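Local coordinates for protein inositol monophosphatase (PDB 5DW8) that probably hydrolyses inositol monophosphates to inositol and phosphate, and binds adenosine 2'-monophosphate beside calcium ions in its pocket, at residues A52-I57 against E74-D79; H68-E73 against W88-I93; N154-I159 against V180-S185. One frame throughout, in Å; residues are numbered along the deposited sequence.

Interaction 1: A52-I57 against E74-D79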
loop_
_atom_site.group_PDB
_atom_site.type_symbol
_atom_site.label_atom_id
_atom_site.label_comp_id
_atom_site.label_asym_id
_atom_site.label_seq_id
_atom_site.Cartn_x
_atom_site.Cartn_y
_atom_site.Cartn_z
ATOM N N ALA A 52 -25.247 6.292 -5.003
ATOM C CA ALA A 52 -25.570 6.785 -6.344
ATOM C C ALA A 52 -24.989 5.873 -7.413
ATOM O O ALA A 52 -25.578 5.729 -8.476
ATOM C CB ALA A 52 -25.084 8.218 -6.530
ATOM N N THR A 53 -23.852 5.233 -7.112
ATOM C CA THR A 53 -23.121 4.407 -8.066
ATOM C C THR A 53 -23.740 3.039 -8.261
ATOM O O THR A 53 -23.789 2.536 -9.389
ATOM C CB THR A 53 -21.656 4.220 -7.650
ATOM O OG1 THR A 53 -21.028 5.495 -7.603
ATOM C CG2 THR A 53 -20.910 3.367 -8.670
ATOM N N GLU A 54 -24.166 2.432 -7.165
ATOM C CA GLU A 54 -24.842 1.159 -7.222
ATOM C C GLU A 54 -26.175 1.358 -7.845
ATOM O O GLU A 54 -26.665 0.469 -8.520
ATOM C CB GLU A 54 -25.068 0.579 -5.844
ATOM C CG GLU A 54 -25.345 -0.913 -5.891
ATOM C CD GLU A 54 -25.284 -1.563 -4.515
ATOM O OE1 GLU A 54 -24.178 -1.723 -3.938
ATOM O OE2 GLU A 54 -26.349 -1.923 -4.000
ATOM N N ASP A 55 -26.771 2.524 -7.617
ATOM C CA ASP A 55 -28.083 2.834 -8.166
ATOM C C ASP A 55 -27.978 3.043 -9.678
ATOM O O ASP A 55 -28.806 2.536 -10.427
ATOM C CB ASP A 55 -28.716 4.031 -7.477
ATOM C CG ASP A 55 -29.024 3.765 -6.024
ATOM O OD1 ASP A 55 -28.837 2.600 -5.583
ATOM O OD2 ASP A 55 -29.406 4.720 -5.290
ATOM N N PHE A 56 -26.924 3.721 -10.112
ATOM C CA PHE A 56 -26.591 3.799 -11.536
ATOM C C PHE A 56 -26.296 2.433 -12.197
ATOM O O PHE A 56 -26.831 2.104 -13.274
ATOM C CB PHE A 56 -25.396 4.714 -11.729
ATOM C CG PHE A 56 -24.925 4.772 -13.138
ATOM C CD1 PHE A 56 -25.650 5.471 -14.078
ATOM C CD2 PHE A 56 -23.782 4.101 -13.531
ATOM C CE1 PHE A 56 -25.227 5.531 -15.385
ATOM C CE2 PHE A 56 -23.360 4.152 -14.841
ATOM C CZ PHE A 56 -24.087 4.868 -15.770
ATOM N N ILE A 57 -25.447 1.641 -11.546
ATOM C CA ILE A 57 -25.181 0.276 -12.027
ATOM C C ILE A 57 -26.464 -0.566 -12.084
ATOM O O ILE A 57 -26.736 -1.213 -13.074
ATOM C CB ILE A 57 -24.101 -0.419 -11.184
ATOM C CG1 ILE A 57 -22.749 0.253 -11.402
ATOM C CG2 ILE A 57 -23.985 -1.900 -11.519
ATOM C CD1 ILE A 57 -21.802 0.141 -10.217
ATOM N N GLU A 74 -24.654 -2.123 -1.457
ATOM C CA GLU A 74 -25.622 -1.151 -0.931
ATOM C C GLU A 74 -27.008 -1.695 -0.695
ATOM O O GLU A 74 -27.941 -0.921 -0.582
ATOM C CB GLU A 74 -25.700 0.114 -1.831
ATOM C CG GLU A 74 -25.716 1.410 -1.041
ATOM C CD GLU A 74 -24.541 1.513 -0.061
ATOM O OE1 GLU A 74 -23.380 1.268 -0.484
ATOM O OE2 GLU A 74 -24.790 1.811 1.135
ATOM N N GLY A 75 -27.161 -3.011 -0.642
ATOM C CA GLY A 75 -28.448 -3.608 -0.281
ATOM C C GLY A 75 -29.236 -4.342 -1.356
ATOM O O GLY A 75 -30.051 -5.178 -1.008
ATOM N N HIS A 76 -29.023 -4.065 -2.651
ATOM C CA HIS A 76 -29.813 -4.729 -3.701
ATOM C C HIS A 76 -29.589 -6.237 -3.622
ATOM O O HIS A 76 -28.441 -6.703 -3.510
ATOM C CB HIS A 76 -29.428 -4.267 -5.127
ATOM C CG HIS A 76 -29.620 -2.811 -5.382
ATOM N ND1 HIS A 76 -30.739 -2.309 -6.006
ATOM C CD2 HIS A 76 -28.822 -1.748 -5.136
ATOM C CE1 HIS A 76 -30.639 -0.991 -6.095
ATOM N NE2 HIS A 76 -29.476 -0.627 -5.587
ATOM N N GLY A 77 -30.678 -7.003 -3.708
ATOM C CA GLY A 77 -30.596 -8.457 -3.822
ATOM C C GLY A 77 -30.175 -9.255 -2.600
ATOM O O GLY A 77 -29.679 -10.385 -2.731
ATOM N N HIS A 78 -30.362 -8.673 -1.414
ATOM C CA HIS A 78 -30.071 -9.368 -0.155
ATOM C C HIS A 78 -30.915 -10.606 -0.060
ATOM O O HIS A 78 -32.141 -10.528 -0.211
ATOM C CB HIS A 78 -30.395 -8.484 1.036
ATOM C CG HIS A 78 -30.372 -9.216 2.342
ATOM N ND1 HIS A 78 -29.243 -9.857 2.812
ATOM C CD2 HIS A 78 -31.333 -9.398 3.282
ATOM C CE1 HIS A 78 -29.507 -10.395 3.989
ATOM N NE2 HIS A 78 -30.770 -10.142 4.291
ATOM N N ASP A 79 -30.259 -11.738 0.193
ATOM C CA ASP A 79 -30.913 -13.054 0.274
ATOM C C ASP A 79 -31.379 -13.642 -1.048
ATOM O O ASP A 79 -32.181 -14.563 -1.058
ATOM C CB ASP A 79 -32.098 -13.063 1.264
ATOM C CG ASP A 79 -31.654 -13.105 2.681
ATOM O OD1 ASP A 79 -30.483 -12.754 2.899
ATOM O OD2 ASP A 79 -32.474 -13.487 3.564
#
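Glu54 and Asp55, neighbours on one helix, reach across to the loop 74-79 with two carboxylates that do different work: one grips backbone, the other a ring. With CG anti to its backbone N (chi1 -161°) and the chain extended beyond, Glu54 stretches off the helix until OE1 accepts the N-H of Glu74. The bond from Glu74 N to Glu54 OE1 is short, 2.6 Å, and the donor meets the syn side of the oxygen not far from the carboxylate plane.

Asp55 takes the other rotation, its CG beside the backbone N, and this turns the carboxylate to the imidazole of His76. His76 NE2 gives its hydrogen to Asp55 OD1 at 3.3 Å, a long but nearly straight bond. OD1 lies in the ring plane, so the imidazole meets it edge-on, while the carboxylate plane stands at 80° to the ring. Glu74 folds its own chain back at chi2 and carries its acid away from segment 52-57, toward Asp50 and Lys51 earlier on the same helix; even so, Glu54 OE1 and Glu74 OE1 remain 4.6 Å apart, close enough that the charges probably disfavour each other.

The backbone supports this presentation. His76 is the second residue of a type II beta turn from Gly75 to His78, whose third position, with positive phi, is Gly77. The loop follows strand 69-72 and crosses beside helix 44-64, where Phe58 stacks on the His76 ring and Lys51 makes a long, weak ion pair with Glu74. The contact thus ties the loop to the face of helix 44-64 that also meets Glu73 and Pro92, while Thr53 and Ile57 rest on helix 11-32.

Interaction 2: H68-E73 against W88-I93. With CA (calcium ion), chain C; CA (calcium ion), chain E.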
loop_
_atom_site.group_PDB
_atom_site.type_symbol
_atom_site.label_atom_id
_atom_site.label_comp_id
_atom_site.label_asym_id
_atom_site.label_seq_id
_atom_site.Cartn_x
_atom_site.Cartn_y
_atom_site.Cartn_z
ATOM N N HIS A 68 -32.212 -9.967 -15.047
ATOM C CA HIS A 68 -30.899 -10.178 -14.415
ATOM C C HIS A 68 -31.066 -9.795 -12.977
ATOM O O HIS A 68 -31.683 -8.795 -12.675
ATOM C CB HIS A 68 -29.777 -9.342 -15.051
ATOM C CG HIS A 68 -29.326 -9.845 -16.392
ATOM N ND1 HIS A 68 -28.135 -9.463 -16.970
ATOM C CD2 HIS A 68 -29.910 -10.701 -17.270
ATOM C CE1 HIS A 68 -28.008 -10.046 -18.147
ATOM N NE2 HIS A 68 -29.068 -10.807 -18.354
ATOM N N GLN A 69 -30.543 -10.611 -12.099
ATOM C CA GLN A 69 -30.500 -10.290 -10.689
ATOM C C GLN A 69 -29.202 -9.571 -10.347
ATOM O O GLN A 69 -28.174 -9.799 -11.021
ATOM C CB GLN A 69 -30.521 -11.561 -9.858
ATOM C CG GLN A 69 -31.548 -12.625 -10.192
ATOM C CD GLN A 69 -31.923 -13.369 -8.939
ATOM O OE1 GLN A 69 -32.649 -12.825 -8.079
ATOM N NE2 GLN A 69 -31.400 -14.597 -8.787
ATOM N N VAL A 70 -29.253 -8.774 -9.257
ATOM C CA VAL A 70 -28.121 -7.985 -8.738
ATOM C C VAL A 70 -27.995 -8.042 -7.221
ATOM O O VAL A 70 -28.903 -7.643 -6.489
ATOM C CB VAL A 70 -28.284 -6.515 -9.062
ATOM C CG1 VAL A 70 -27.160 -5.721 -8.432
ATOM C CG2 VAL A 70 -28.365 -6.319 -10.580
ATOM N N LEU A 71 -26.838 -8.503 -6.756
ATOM C CA LEU A 71 -26.489 -8.498 -5.335
ATOM C C LEU A 71 -25.503 -7.366 -5.111
ATOM O O LEU A 71 -24.400 -7.410 -5.647
ATOM C CB LEU A 71 -25.860 -9.830 -4.957
ATOM C CG LEU A 71 -25.386 -10.047 -3.508
ATOM C CD1 LEU A 71 -26.502 -9.899 -2.489
ATOM C CD2 LEU A 71 -24.763 -11.427 -3.431
ATOM N N GLY A 72 -25.897 -6.345 -4.348
ATOM C CA GLY A 72 -25.045 -5.181 -4.093
ATOM C C GLY A 72 -24.594 -5.019 -2.649
ATOM O O GLY A 72 -25.251 -5.499 -1.750
ATOM N N GLU A 73 -23.443 -4.362 -2.466
ATOM C CA GLU A 73 -22.974 -3.850 -1.192
ATOM C C GLU A 73 -24.044 -2.945 -0.624
ATOM O O GLU A 73 -24.319 -2.990 0.545
ATOM C CB GLU A 73 -21.666 -3.035 -1.373
ATOM C CG GLU A 73 -21.046 -2.463 -0.098
ATOM C CD GLU A 73 -21.567 -1.068 0.305
ATOM O OE1 GLU A 73 -21.956 -0.299 -0.610
ATOM O OE2 GLU A 73 -21.608 -0.738 1.539
ATOM N N TRP A 88 -25.333 -10.364 -11.092
ATOM C CA TRP A 88 -24.250 -9.412 -10.906
ATOM C C TRP A 88 -24.033 -9.174 -9.408
ATOM O O TRP A 88 -24.987 -8.822 -8.702
ATOM C CB TRP A 88 -24.573 -8.069 -11.547
ATOM C CG TRP A 88 -24.865 -8.052 -13.026
ATOM C CD1 TRP A 88 -25.834 -8.755 -13.685
ATOM C CD2 TRP A 88 -24.256 -7.199 -14.016
ATOM N NE1 TRP A 88 -25.845 -8.419 -15.016
ATOM C CE2 TRP A 88 -24.879 -7.479 -15.251
ATOM C CE3 TRP A 88 -23.206 -6.262 -13.983
ATOM C CZ2 TRP A 88 -24.510 -6.850 -16.426
ATOM C CZ3 TRP A 88 -22.834 -5.654 -15.142
ATOM C CH2 TRP A 88 -23.484 -5.937 -16.356
ATOM N N VAL A 89 -22.797 -9.395 -8.933
ATOM C CA VAL A 89 -22.431 -9.064 -7.558
ATOM C C VAL A 89 -21.420 -7.951 -7.580
ATOM O O VAL A 89 -20.300 -8.082 -8.110
ATOM C CB VAL A 89 -22.074 -10.288 -6.644
ATOM C CG1 VAL A 89 -21.724 -11.536 -7.424
ATOM C CG2 VAL A 89 -21.047 -9.953 -5.574
ATOM N N VAL A 90 -21.855 -6.821 -7.036
ATOM C CA VAL A 90 -21.139 -5.592 -7.230
ATOM C C VAL A 90 -20.871 -4.885 -5.930
ATOM O O VAL A 90 -21.695 -4.915 -5.009
ATOM C CB VAL A 90 -21.854 -4.671 -8.263
ATOM C CG1 VAL A 90 -23.292 -5.095 -8.478
ATOM C CG2 VAL A 90 -21.773 -3.184 -7.899
ATOM N N ASP A 91 -19.708 -4.262 -5.862
ATOM C CA ASP A 91 -19.380 -3.356 -4.754
ATOM C C ASP A 91 -19.004 -2.047 -5.389
ATOM O O ASP A 91 -18.032 -1.997 -6.120
ATOM C CB ASP A 91 -18.200 -3.880 -3.952
ATOM C CG ASP A 91 -17.852 -2.978 -2.782
ATOM O OD1 ASP A 91 -18.530 -1.930 -2.609
ATOM O OD2 ASP A 91 -16.884 -3.321 -2.033
ATOM N N PRO A 92 -19.778 -0.983 -5.151
ATOM C CA PRO A 92 -19.491 0.110 -6.041
ATOM C C PRO A 92 -18.219 0.770 -5.612
ATOM O O PRO A 92 -17.505 1.226 -6.472
ATOM C CB PRO A 92 -20.714 1.027 -5.919
ATOM C CG PRO A 92 -21.678 0.328 -5.059
ATOM C CD PRO A 92 -20.877 -0.645 -4.236
ATOM N N ILE A 93 -17.931 0.819 -4.305
ATOM C CA ILE A 93 -16.619 1.265 -3.822
ATOM C C ILE A 93 -15.963 0.307 -2.799
ATOM O O ILE A 93 -16.302 0.304 -1.609
ATOM C CB ILE A 93 -16.667 2.694 -3.238
ATOM C CG1 ILE A 93 -17.032 3.708 -4.327
ATOM C CG2 ILE A 93 -15.311 3.101 -2.654
ATOM C CD1 ILE A 93 -18.476 4.127 -4.318
HETATM CA CA CA C . -18.131 -0.816 -0.674
HETATM CA CA CA E . -16.429 -3.566 0.156
#
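His68 and Trp88 meet rim to rim, neither ring lying over the face of the other. The indole N-H does the joining: Trp88 NE1 donates to His68 ND1 at 3.2 Å in a nearly straight bond. ND1 sits in the plane of the indole, but the donor is tilted 20° from the imidazole plane, as befits rings turned 39° against each other. Trp88 CG lies beside its own backbone N, which swings the indole back toward the start of the neighbouring strand, where His68 waits.

Beyond this pair the two strands run parallel, joined by backbone bonds that include Leu71 N to Trp88 O at 2.7 Å and Glu73 N to Val90 O. Val70, Trp88 and Val90 share one face, with Val70 CG1 3.9 Å from Val90 CG1; helix 11-32 packs on the indole there. Leu71 and Val89 occupy the reverse face, where Trp215 and Ala218 of helix 214-226 cover Val89.

At the far end the apolar pairing gives way to acids. A trans first torsion points the Asp91 carboxylate at two metals, OD1 binding the calcium ion of chain C at 2.3 Å and OD2 that of chain E at 2.2 Å. Ile93 O adds to the former site, and Asp216 joins the latter. Glu73 CB packs 3.5 Å from Asp91 OD1; beyond it the bend at chi2 (-88°) turns the carboxylate, whose OE1 is 3.9 Å from the calcium ion of chain C and does not bind it.

Asp91 opens the Asp-Pro-Ile-Asp-Gly-Thr signature of the inositol monophosphatase family. Its carboxylate, one oxygen to each ion, links the two metals, and the strand pairing probably helps fix where Asp91 stands. The metals' positive charge would offset the acids gathered there and probably help hold the bound nucleotide's phosphate.

Interaction 3: N154-I159 against V180-S185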
loop_
_atom_site.group_PDB
_atom_site.type_symbol
_atom_site.label_atom_id
_atom_site.label_comp_id
_atom_site.label_asym_id
_atom_site.label_seq_id
_atom_site.Cartn_x
_atom_site.Cartn_y
_atom_site.Cartn_z
ATOM N N ASN A 154 7.746 -19.835 -2.177
ATOM C CA ASN A 154 7.801 -20.197 -0.787
ATOM C C ASN A 154 7.323 -18.962 -0.006
ATOM O O ASN A 154 7.544 -17.840 -0.447
ATOM C CB ASN A 154 9.255 -20.523 -0.380
ATOM C CG ASN A 154 9.835 -21.739 -1.085
ATOM O OD1 ASN A 154 9.278 -22.818 -1.077
ATOM N ND2 ASN A 154 11.005 -21.557 -1.669
ATOM N N LEU A 155 6.682 -19.160 1.143
ATOM C CA LEU A 155 6.337 -18.055 2.013
ATOM C C LEU A 155 7.571 -17.201 2.355
ATOM O O LEU A 155 7.483 -15.982 2.475
ATOM C CB LEU A 155 5.750 -18.601 3.311
ATOM C CG LEU A 155 5.433 -17.627 4.435
ATOM C CD1 LEU A 155 4.498 -16.541 3.932
ATOM C CD2 LEU A 155 4.813 -18.397 5.581
ATOM N N ARG A 156 8.717 -17.846 2.527
ATOM C CA ARG A 156 9.935 -17.152 2.919
ATOM C C ARG A 156 10.487 -16.211 1.864
ATOM O O ARG A 156 11.224 -15.295 2.237
ATOM C CB ARG A 156 11.034 -18.149 3.287
ATOM C CG ARG A 156 10.825 -18.682 4.672
ATOM C CD ARG A 156 12.093 -19.290 5.248
ATOM N NE ARG A 156 11.871 -19.731 6.623
ATOM C CZ ARG A 156 11.186 -20.827 6.953
ATOM N NH1 ARG A 156 10.641 -21.637 6.008
ATOM N NH2 ARG A 156 11.048 -21.126 8.246
ATOM N N GLN A 157 10.207 -16.442 0.575
ATOM C CA GLN A 157 10.427 -15.370 -0.410
ATOM C C GLN A 157 9.166 -14.688 -0.916
ATOM O O GLN A 157 9.141 -14.255 -2.082
ATOM C CB GLN A 157 11.240 -15.848 -1.611
ATOM C CG GLN A 157 12.644 -16.382 -1.276
ATOM C CD GLN A 157 12.767 -17.893 -1.460
ATOM O OE1 GLN A 157 11.837 -18.556 -1.928
ATOM N NE2 GLN A 157 13.928 -18.444 -1.102
ATOM N N SER A 158 8.134 -14.563 -0.070
ATOM C CA SER A 158 6.876 -13.961 -0.514
ATOM C C SER A 158 6.520 -12.690 0.229
ATOM O O SER A 158 6.832 -12.552 1.411
ATOM C CB SER A 158 5.707 -14.938 -0.384
ATOM O OG SER A 158 5.950 -16.116 -1.116
ATOM N N ILE A 159 5.852 -11.772 -0.472
ATOM C CA ILE A 159 5.262 -10.576 0.147
ATOM C C ILE A 159 3.742 -10.800 0.276
ATOM O O ILE A 159 3.078 -11.187 -0.682
ATOM C CB ILE A 159 5.575 -9.342 -0.670
ATOM C CG1 ILE A 159 7.002 -8.919 -0.391
ATOM C CG2 ILE A 159 4.688 -8.181 -0.285
ATOM C CD1 ILE A 159 7.609 -8.194 -1.547
ATOM N N VAL A 180 3.406 -13.788 9.463
ATOM C CA VAL A 180 4.038 -12.510 9.133
ATOM C C VAL A 180 5.555 -12.624 9.323
ATOM O O VAL A 180 6.307 -12.159 8.474
ATOM C CB VAL A 180 3.469 -11.343 9.956
ATOM C CG1 VAL A 180 4.236 -10.054 9.690
ATOM C CG2 VAL A 180 2.009 -11.147 9.624
ATOM N N ASN A 181 5.973 -13.251 10.432
ATOM C CA ASN A 181 7.395 -13.533 10.729
ATOM C C ASN A 181 8.163 -14.246 9.639
ATOM O O ASN A 181 9.356 -14.058 9.485
ATOM C CB ASN A 181 7.509 -14.419 11.966
ATOM C CG ASN A 181 7.760 -13.631 13.208
ATOM O OD1 ASN A 181 6.957 -12.790 13.583
ATOM N ND2 ASN A 181 8.910 -13.875 13.852
ATOM N N ASP A 182 7.486 -15.130 8.937
ATOM C CA ASP A 182 8.141 -15.913 7.916
ATOM C C ASP A 182 8.118 -15.287 6.542
ATOM O O ASP A 182 9.084 -15.357 5.817
ATOM C CB ASP A 182 7.524 -17.281 7.862
ATOM C CG ASP A 182 8.313 -18.232 8.618
ATOM O OD1 ASP A 182 7.974 -18.507 9.778
ATOM O OD2 ASP A 182 9.341 -18.638 8.046
ATOM N N SER A 183 6.988 -14.691 6.200
ATOM C CA SER A 183 6.873 -13.893 5.002
ATOM C C SER A 183 8.130 -13.031 4.833
ATOM O O SER A 183 8.666 -12.483 5.791
ATOM C CB SER A 183 5.594 -13.029 5.068
ATOM O OG SER A 183 5.682 -11.996 6.046
ATOM N N ARG A 184 8.622 -12.962 3.617
ATOM C CA ARG A 184 9.629 -11.984 3.282
ATOM C C ARG A 184 9.212 -10.627 3.876
ATOM O O ARG A 184 10.002 -9.979 4.546
ATOM C CB ARG A 184 9.782 -11.878 1.756
ATOM C CG ARG A 184 10.970 -11.064 1.299
ATOM C CD ARG A 184 12.263 -11.811 1.596
ATOM N NE ARG A 184 13.445 -10.965 1.672
ATOM C CZ ARG A 184 13.729 -10.149 2.681
ATOM N NH1 ARG A 184 12.887 -10.013 3.702
ATOM N NH2 ARG A 184 14.851 -9.437 2.663
ATOM N N SER A 185 7.964 -10.216 3.640
ATOM C CA SER A 185 7.452 -8.929 4.139
ATOM C C SER A 185 5.937 -8.767 3.928
ATOM O O SER A 185 5.315 -9.490 3.147
ATOM C CB SER A 185 8.181 -7.749 3.481
ATOM O OG SER A 185 7.872 -6.527 4.148
#
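A chi1 of 174° places Leu155 CG opposite the amide nitrogen, a setting that lays both methyl branches against the end of the facing helix: CD2 reaches Asp182 CB at 3.7 Å, and CD1 approaches the CB of Ser183. Arg156 leaves the backbone in the other sense, with CG beside its N (chi1 -79°), then runs extended to NE before the last torsion turns the guanidinium broadside to Asp182. The two side chains lie alongside each other, pointing the same way.

Their salt bridge is thus of a particular kind. Asp182 OD2 sits over one face of the guanidinium, 3.0 Å from Arg156 NH2, and the two planes are 88° apart. No N-H points at the oxygen, so the attraction is one of charge without a directed hydrogen bond, near a surface where solvent would probably temper it.

Two backbone hydrogen bonds across the contact are weak: Arg184 N to Leu155 O at 3.4 Å, and Ser185 N to Ser158 O. Arg184 N also lies 2.9 Å from Ser158 O. Ser183 CA brings a C-H to the same Leu155 O at 3.3 Å, and Ile159 CA does likewise to Ser185 O. On the helix side, Ser183 OG turns back to bond Val180 O at 2.5 Å, tying the last turn to the chain that leaves it.

Ile159 and Ser185 form a parallel bridge, the first rung between strands 159-161 and 185-187, which are connected through helix 172-182 as a beta-alpha-beta crossover. Strand 185-187 is outermost in the five-stranded sheet of this chain. Helix 252-263 packs against Leu155 through Leu254 and Tyr262, while the second subunit of the assembly meets Ile159 with its His101 and Arg184 with its Leu97, so the start of both strands also borders the subunit interface.

Interactions 1 and 2 form one neighbourhood, their centres about 6 Å apart and their segments alternating along the chain: helix 44-64, strand 69-72, the loop after it, then strand 86-91. Glu54 touches both, since its OE1 lies 3.1 Å from Glu73 N, and in this way the helix, the loop and the metal-bearing end of the seven-stranded sheet are drawn together. Interaction 3 follows later in sequence, on the opposite side of the chain's centre, with its centre about 38 Å from that of interaction 1 and 34 Å from that of interaction 2. It belongs to the five-stranded sheet, so the metal-binding end and this part of the subunit border lie in different sheets, far apart in the chain.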